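Local coordinates for protein AxyAgu115A (Amphibacillus xylanus NBRC 15112, PDB 6NPS) that probably hydrolyses glycosidic bonds as a family GH115 alpha-glucuronidase, releasing glucuronic acid side groups from glucuronoxylan-type hemicellulose, at residues Gly388-Arg399 with Gln434-Arg444. The protein carries 3 engineered substitutions. Numbering follows the deposited sequence.
Sequences GNLRTLPTEDMR and QMTMAYDFGVR. With GOL (glycerol), chain E.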
ATOM      1  N   GLY A 388      25.499  -8.598 -16.885  1.00 30.17           N
ATOM      2  CA  GLY A 388      25.600  -8.557 -18.324  1.00 28.34           C
ATOM      3  C   GLY A 388      26.040  -7.228 -18.895  1.00 31.25           C
ATOM      4  O   GLY A 388      25.987  -7.053 -20.127  1.00 29.14           O
ATOM      5  N   ASN A 389      26.517  -6.315 -18.057  1.00 27.07           N
ATOM      6  CA  ASN A 389      27.069  -5.034 -18.484  1.00 29.21           C
ATOM      7  C   ASN A 389      28.564  -5.065 -18.209  1.00 27.71           C
ATOM      8  O   ASN A 389      28.971  -5.295 -17.067  1.00 31.86           O
ATOM      9  CB  ASN A 389      26.414  -3.885 -17.723  1.00 28.44           C
ATOM     10  CG  ASN A 389      24.912  -3.972 -17.767  1.00 35.02           C
ATOM     11  OD1 ASN A 389      24.297  -3.789 -18.850  1.00 35.98           O
ATOM     12  ND2 ASN A 389      24.291  -4.256 -16.608  1.00 29.88           N
ATOM     13  N   LEU A 390      29.377  -4.859 -19.243  1.00 30.72           N
ATOM     14  CA  LEU A 390      30.816  -4.799 -19.008  1.00 33.56           C
ATOM     15  C   LEU A 390      31.145  -3.719 -17.988  1.00 35.46           C
ATOM     16  O   LEU A 390      30.358  -2.800 -17.740  1.00 32.71           O
ATOM     17  CB  LEU A 390      31.582  -4.504 -20.293  1.00 31.54           C
ATOM     18  CG  LEU A 390      31.227  -5.389 -21.494  1.00 38.17           C
ATOM     19  CD1 LEU A 390      32.170  -5.092 -22.677  1.00 39.19           C
ATOM     20  CD2 LEU A 390      31.241  -6.889 -21.158  1.00 35.44           C
ATOM     21  N   ARG A 391      32.339  -3.841 -17.416  1.00 29.21           N
ATOM     22  CA  ARG A 391      32.934  -2.819 -16.571  1.00 36.15           C
ATOM     23  C   ARG A 391      34.051  -2.132 -17.349  1.00 36.53           C
ATOM     24  O   ARG A 391      33.859  -1.770 -18.516  1.00 40.52           O
ATOM     25  CB  ARG A 391      33.432  -3.471 -15.259  1.00 35.20           C
ATOM     26  CG  ARG A 391      32.270  -4.112 -14.468  1.00 37.08           C
ATOM     27  CD  ARG A 391      32.791  -4.825 -13.190  1.00 43.42           C
ATOM     28  NE  ARG A 391      33.358  -3.840 -12.290  1.00 56.02           N
ATOM     29  CZ  ARG A 391      34.009  -4.127 -11.168  1.00 71.32           C
ATOM     30  NH1 ARG A 391      34.196  -5.395 -10.805  1.00 76.66           N
ATOM     31  NH2 ARG A 391      34.486  -3.143 -10.417  1.00 72.29           N
ATOM     32  N   THR A 392      35.208  -1.917 -16.736  1.00 35.94           N
ATOM     33  CA  THR A 392      36.278  -1.264 -17.481  1.00 36.36           C
ATOM     34  C   THR A 392      36.900  -2.235 -18.473  1.00 39.52           C
ATOM     35  O   THR A 392      36.753  -3.461 -18.372  1.00 39.68           O
ATOM     36  CB  THR A 392      37.360  -0.718 -16.571  1.00 44.42           C
ATOM     37  OG1 THR A 392      38.021  -1.813 -15.933  1.00 49.53           O
ATOM     38  CG2 THR A 392      36.743   0.217 -15.546  1.00 38.61           C
ATOM     39  N   LEU A 393      37.583  -1.664 -19.457  1.00 37.36           N
ATOM     40  CA  LEU A 393      38.106  -2.392 -20.598  1.00 35.11           C
ATOM     41  C   LEU A 393      39.504  -1.852 -20.876  1.00 37.89           C
ATOM     42  O   LEU A 393      39.851  -0.753 -20.424  1.00 39.73           O
ATOM     43  CB  LEU A 393      37.177  -2.196 -21.810  1.00 33.31           C
ATOM     44  CG  LEU A 393      35.763  -2.817 -21.707  1.00 38.99           C
ATOM     45  CD1 LEU A 393      34.927  -2.391 -22.926  1.00 36.16           C
ATOM     46  CD2 LEU A 393      35.784  -4.381 -21.562  1.00 32.56           C
ATOM     47  N   PRO A 394      40.318  -2.579 -21.638  1.00 37.51           N
ATOM     48  CA  PRO A 394      41.701  -2.125 -21.856  1.00 41.90           C
ATOM     49  C   PRO A 394      41.778  -0.776 -22.579  1.00 45.84           C
ATOM     50  O   PRO A 394      41.108  -0.551 -23.593  1.00 45.28           O
ATOM     51  CB  PRO A 394      42.311  -3.249 -22.700  1.00 40.30           C
ATOM     52  CG  PRO A 394      41.465  -4.461 -22.393  1.00 36.51           C
ATOM     53  CD  PRO A 394      40.075  -3.900 -22.244  1.00 36.24           C
ATOM     54  N   THR A 395      42.583   0.134 -22.029  1.00 44.91           N
ATOM     55  CA  THR A 395      43.027   1.303 -22.770  1.00 47.68           C
ATOM     56  C   THR A 395      44.024   0.863 -23.846  1.00 51.64           C
ATOM     57  O   THR A 395      44.530  -0.269 -23.850  1.00 41.97           O
ATOM     58  CB  THR A 395      43.724   2.301 -21.852  1.00 47.61           C
ATOM     59  OG1 THR A 395      44.927   1.703 -21.332  1.00 48.19           O
ATOM     60  CG2 THR A 395      42.846   2.670 -20.685  1.00 49.41           C
ATOM     61  N   GLU A 396      44.366   1.803 -24.723  1.00 56.11           N
ATOM     62  CA  GLU A 396      45.286   1.521 -25.818  1.00 59.28           C
ATOM     63  C   GLU A 396      46.636   1.082 -25.272  1.00 51.80           C
ATOM     64  O   GLU A 396      47.251   0.155 -25.800  1.00 53.83           O
ATOM     65  CB  GLU A 396      45.452   2.753 -26.709  1.00 78.64           C
ATOM     66  CG  GLU A 396      44.358   2.919 -27.751  1.00 95.13           C
ATOM     67  CD  GLU A 396      44.418   4.263 -28.449  1.00106.10           C
ATOM     68  OE1 GLU A 396      44.867   5.243 -27.819  1.00109.16           O
ATOM     69  OE2 GLU A 396      44.015   4.340 -29.629  1.00107.50           O
ATOM     70  N   ASP A 397      47.100   1.743 -24.217  1.00 47.75           N
ATOM     71  CA  ASP A 397      48.369   1.352 -23.602  1.00 53.16           C
ATOM     72  C   ASP A 397      48.282  -0.053 -23.006  1.00 50.21           C
ATOM     73  O   ASP A 397      49.189  -0.868 -23.196  1.00 49.91           O
ATOM     74  CB  ASP A 397      48.791   2.366 -22.545  1.00 66.52           C
ATOM     75  CG  ASP A 397      50.142   2.034 -21.934  1.00 87.72           C
ATOM     76  OD1 ASP A 397      51.046   1.576 -22.674  1.00 95.26           O
ATOM     77  OD2 ASP A 397      50.303   2.216 -20.707  1.00 95.54           O
ATOM     78  N   MET A 398      47.166  -0.371 -22.328  1.00 45.37           N
ATOM     79  CA  MET A 398      46.967  -1.712 -21.786  1.00 46.08           C
ATOM     80  C   MET A 398      46.923  -2.783 -22.868  1.00 42.76           C
ATOM     81  O   MET A 398      47.224  -3.949 -22.592  1.00 39.95           O
ATOM     82  CB  MET A 398      45.677  -1.759 -20.971  1.00 45.67           C
ATOM     83  CG  MET A 398      45.843  -1.115 -19.618  1.00 47.25           C
ATOM     84  SD  MET A 398      44.244  -0.917 -18.885  1.00 49.12           S
ATOM     85  CE  MET A 398      43.671  -2.598 -18.834  1.00 51.00           C
ATOM     86  N   ARG A 399      46.523  -2.432 -24.092  1.00 39.93           N
ATOM     87  CA  ARG A 399      46.417  -3.473 -25.101  1.00 39.11           C
ATOM     88  C   ARG A 399      47.775  -3.970 -25.559  1.00 46.73           C
ATOM     89  O   ARG A 399      47.843  -4.967 -26.282  1.00 50.71           O
ATOM     90  CB  ARG A 399      45.594  -2.961 -26.292  1.00 41.89           C
ATOM     91  CG  ARG A 399      44.119  -2.729 -25.889  1.00 43.21           C
ATOM     92  CD  ARG A 399      43.370  -1.943 -26.960  1.00 52.03           C
ATOM     93  NE  ARG A 399      43.113  -2.763 -28.130  1.00 55.80           N
ATOM     94  CZ  ARG A 399      42.138  -2.524 -29.011  1.00 61.15           C
ATOM     95  NH1 ARG A 399      41.338  -1.472 -28.866  1.00 56.23           N
ATOM     96  NH2 ARG A 399      41.974  -3.343 -30.039  1.00 61.76           N
ATOM     97  N   GLN A 434      27.497  -6.052 -26.114  1.00 27.57           N
ATOM     98  CA  GLN A 434      28.512  -6.042 -25.063  1.00 29.51           C
ATOM     99  C   GLN A 434      29.749  -6.838 -25.486  1.00 30.22           C
ATOM    100  O   GLN A 434      30.890  -6.379 -25.323  1.00 34.35           O
ATOM    101  CB  GLN A 434      27.916  -6.607 -23.771  1.00 30.24           C
ATOM    102  CG  GLN A 434      26.809  -5.768 -23.165  1.00 33.89           C
ATOM    103  CD  GLN A 434      27.330  -4.443 -22.658  1.00 38.59           C
ATOM    104  OE1 GLN A 434      28.164  -4.394 -21.775  1.00 39.27           O
ATOM    105  NE2 GLN A 434      26.842  -3.352 -23.236  1.00 42.52           N
ATOM    106  N   MET A 435      29.553  -8.068 -25.975  1.00 31.84           N
ATOM    107  CA  MET A 435      30.727  -8.894 -26.269  1.00 32.97           C
ATOM    108  C   MET A 435      31.477  -8.412 -27.500  1.00 33.30           C
ATOM    109  O   MET A 435      32.700  -8.547 -27.540  1.00 33.80           O
ATOM    110  CB  MET A 435      30.339 -10.371 -26.431  1.00 31.86           C
ATOM    111  CG  MET A 435      29.947 -11.080 -25.096  1.00 33.10           C
ATOM    112  SD  MET A 435      31.013 -10.757 -23.677  1.00 35.11           S
ATOM    113  CE  MET A 435      32.581 -11.562 -24.212  1.00 26.79           C
ATOM    114  N   THR A 436      30.805  -7.790 -28.501  1.00 28.45           N
ATOM    115  CA  THR A 436      31.613  -7.212 -29.570  1.00 28.89           C
ATOM    116  C   THR A 436      32.380  -5.992 -29.098  1.00 31.04           C
ATOM    117  O   THR A 436      33.481  -5.734 -29.593  1.00 30.72           O
ATOM    118  CB  THR A 436      30.782  -6.835 -30.807  1.00 31.02           C
ATOM    119  OG1 THR A 436      29.756  -5.882 -30.448  1.00 35.03           O
ATOM    120  CG2 THR A 436      30.151  -8.090 -31.401  1.00 30.17           C
ATOM    121  N   MET A 437      31.819  -5.215 -28.169  1.00 30.16           N
ATOM    122  CA  MET A 437      32.587  -4.104 -27.624  1.00 33.56           C
ATOM    123  C   MET A 437      33.841  -4.596 -26.892  1.00 32.68           C
ATOM    124  O   MET A 437      34.915  -3.980 -26.991  1.00 33.40           O
ATOM    125  CB  MET A 437      31.713  -3.296 -26.686  1.00 36.78           C
ATOM    126  CG  MET A 437      32.347  -2.005 -26.295  1.00 47.22           C
ATOM    127  SD  MET A 437      31.182  -1.045 -25.345  1.00 53.74           S
ATOM    128  CE  MET A 437      32.116   0.438 -25.040  1.00 55.90           C
ATOM    129  N   ALA A 438      33.724  -5.690 -26.143  1.00 32.53           N
ATOM    130  CA  ALA A 438      34.895  -6.242 -25.452  1.00 31.13           C
ATOM    131  C   ALA A 438      35.969  -6.658 -26.449  1.00 33.31           C
ATOM    132  O   ALA A 438      37.162  -6.366 -26.263  1.00 31.26           O
ATOM    133  CB  ALA A 438      34.466  -7.427 -24.603  1.00 31.98           C
ATOM    134  N   TYR A 439      35.560  -7.277 -27.565  1.00 30.56           N
ATOM    135  CA  TYR A 439      36.524  -7.615 -28.612  1.00 32.77           C
ATOM    136  C   TYR A 439      37.143  -6.369 -29.227  1.00 33.86           C
ATOM    137  O   TYR A 439      38.351  -6.323 -29.481  1.00 35.52           O
ATOM    138  CB  TYR A 439      35.827  -8.453 -29.683  1.00 34.17           C
ATOM    139  CG  TYR A 439      36.750  -9.114 -30.667  1.00 36.33           C
ATOM    140  CD1 TYR A 439      37.245  -8.414 -31.761  1.00 39.21           C
ATOM    141  CD2 TYR A 439      37.120 -10.446 -30.512  1.00 37.67           C
ATOM    142  CE1 TYR A 439      38.095  -9.036 -32.698  1.00 40.27           C
ATOM    143  CE2 TYR A 439      37.953 -11.061 -31.422  1.00 38.20           C
ATOM    144  CZ  TYR A 439      38.437 -10.350 -32.511  1.00 40.69           C
ATOM    145  OH  TYR A 439      39.257 -10.968 -33.419  1.00 48.70           O
ATOM    146  N   ASP A 440      36.320  -5.356 -29.503  1.00 33.01           N
ATOM    147  CA  ASP A 440      36.809  -4.097 -30.056  1.00 36.71           C
ATOM    148  C   ASP A 440      37.836  -3.432 -29.145  1.00 36.18           C
ATOM    149  O   ASP A 440      38.728  -2.724 -29.620  1.00 35.41           O
ATOM    150  CB  ASP A 440      35.641  -3.133 -30.291  1.00 42.32           C
ATOM    151  CG  ASP A 440      34.628  -3.634 -31.379  1.00 56.28           C
ATOM    152  OD1 ASP A 440      34.978  -4.533 -32.200  1.00 50.65           O
ATOM    153  OD2 ASP A 440      33.465  -3.101 -31.403  1.00 57.31           O
ATOM    154  N   PHE A 441      37.696  -3.579 -27.839  1.00 31.47           N
ATOM    155  CA  PHE A 441      38.689  -3.020 -26.932  1.00 34.95           C
ATOM    156  C   PHE A 441      39.878  -3.965 -26.712  1.00 37.49           C
ATOM    157  O   PHE A 441      40.682  -3.728 -25.803  1.00 39.76           O
ATOM    158  CB  PHE A 441      38.058  -2.690 -25.580  1.00 33.89           C
ATOM    159  CG  PHE A 441      37.338  -1.346 -25.530  1.00 37.22           C
ATOM    160  CD1 PHE A 441      36.097  -1.198 -26.126  1.00 38.54           C
ATOM    161  CD2 PHE A 441      37.910  -0.254 -24.862  1.00 34.33           C
ATOM    162  CE1 PHE A 441      35.411   0.012 -26.065  1.00 39.75           C
ATOM    163  CE2 PHE A 441      37.254   0.953 -24.788  1.00 36.64           C
ATOM    164  CZ  PHE A 441      35.987   1.087 -25.387  1.00 40.37           C
ATOM    165  N   GLY A 442      39.974  -5.050 -27.472  1.00 35.01           N
ATOM    166  CA  GLY A 442      41.131  -5.914 -27.388  1.00 37.08           C
ATOM    167  C   GLY A 442      41.030  -7.014 -26.357  1.00 38.71           C
ATOM    168  O   GLY A 442      42.063  -7.506 -25.905  1.00 40.09           O
ATOM    169  N   VAL A 443      39.828  -7.437 -25.986  1.00 34.67           N
ATOM    170  CA  VAL A 443      39.641  -8.569 -25.075  1.00 36.36           C
ATOM    171  C   VAL A 443      39.414  -9.795 -25.941  1.00 38.03           C
ATOM    172  O   VAL A 443      38.281 -10.089 -26.338  1.00 38.48           O
ATOM    173  CB  VAL A 443      38.470  -8.362 -24.115  1.00 32.80           C
ATOM    174  CG1 VAL A 443      38.363  -9.599 -23.147  1.00 33.73           C
ATOM    175  CG2 VAL A 443      38.683  -7.090 -23.297  1.00 33.67           C
ATOM    176  N   ARG A 444      40.478 -10.541 -26.201  1.00 30.36           N
ATOM    177  CA  ARG A 444      40.420 -11.537 -27.256  1.00 35.48           C
ATOM    178  C   ARG A 444      41.042 -12.872 -26.901  1.00 36.79           C
ATOM    179  O   ARG A 444      41.008 -13.777 -27.735  1.00 33.47           O
ATOM    180  CB  ARG A 444      41.111 -11.002 -28.520  1.00 37.21           C
ATOM    181  CG  ARG A 444      40.384  -9.829 -29.116  1.00 38.74           C
ATOM    182  CD  ARG A 444      41.136  -9.211 -30.255  1.00 43.15           C
ATOM    183  NE  ARG A 444      40.512  -7.951 -30.620  1.00 41.74           N
ATOM    184  CZ  ARG A 444      40.887  -7.207 -31.653  1.00 46.84           C
ATOM    185  NH1 ARG A 444      41.895  -7.612 -32.440  1.00 50.61           N
ATOM    186  NH2 ARG A 444      40.288  -6.054 -31.887  1.00 42.12           N
TER
HETATM  187  C1  GOL E1003      43.948  -6.279 -29.527  1.00 81.92           C
HETATM  188  O1  GOL E1003      44.299  -4.925 -29.567  1.00 80.54           O
HETATM  189  C2  GOL E1003      45.076  -7.046 -28.752  1.00 87.68           C
HETATM  190  O2  GOL E1003      44.634  -7.677 -27.552  1.00 82.05           O
HETATM  191  C3  GOL E1003      45.666  -8.025 -29.824  1.00 93.82           C
HETATM  192  O3  GOL E1003      46.541  -8.905 -29.178  1.00 97.63           O
HETATM  193  O   HOH W   1      28.834  -1.681 -19.709  1.00 36.21           O
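The Schellman motif that ends helix 428-440 packs here against the loop 388-399, with Phe441 and Gly442 meeting Leu393, Pro394 and Arg399. Two backbone bonds, Val443 N to Ala438 O and Gly442 N to Tyr439 O, and the positive phi of Gly442, the C-prime residue, define the motif. Leu393 CD1 lies over one face of the Phe441 ring, 3.8 Å from its centroid and 20° off the normal, a CH-pi contact, while Pro394 O sits at the ring edge. Pro394 CD meets Val443 CG2 at 3.6 Å. Arg399, its chain bent at chi3, lays its guanidinium over the turn, with Gly442 N over one face, 3.7 Å from Arg399 CZ; its NE and NH2 both donate to O1 of a glycerol, probably from crystallisation. With an alanine at Arg399 the flat group over the Gly442 peptide is gone, which would probably leave a gap beside the Phe441 carbonyl. Farther along, Leu390 N donates almost straight (173°) to Gln434 OE1 at 2.8 Å, and a bend at chi2 (-67°) brings that amide to the loop. Residues 388-399 belong to the connection between parallel strands 379-383 and 405-410 of the TIM-barrel-clan domain, and helix 428-440 joins 405-410 to 446-450; Leu382 touches Pro394 and Val443, Met407 touches Leu393.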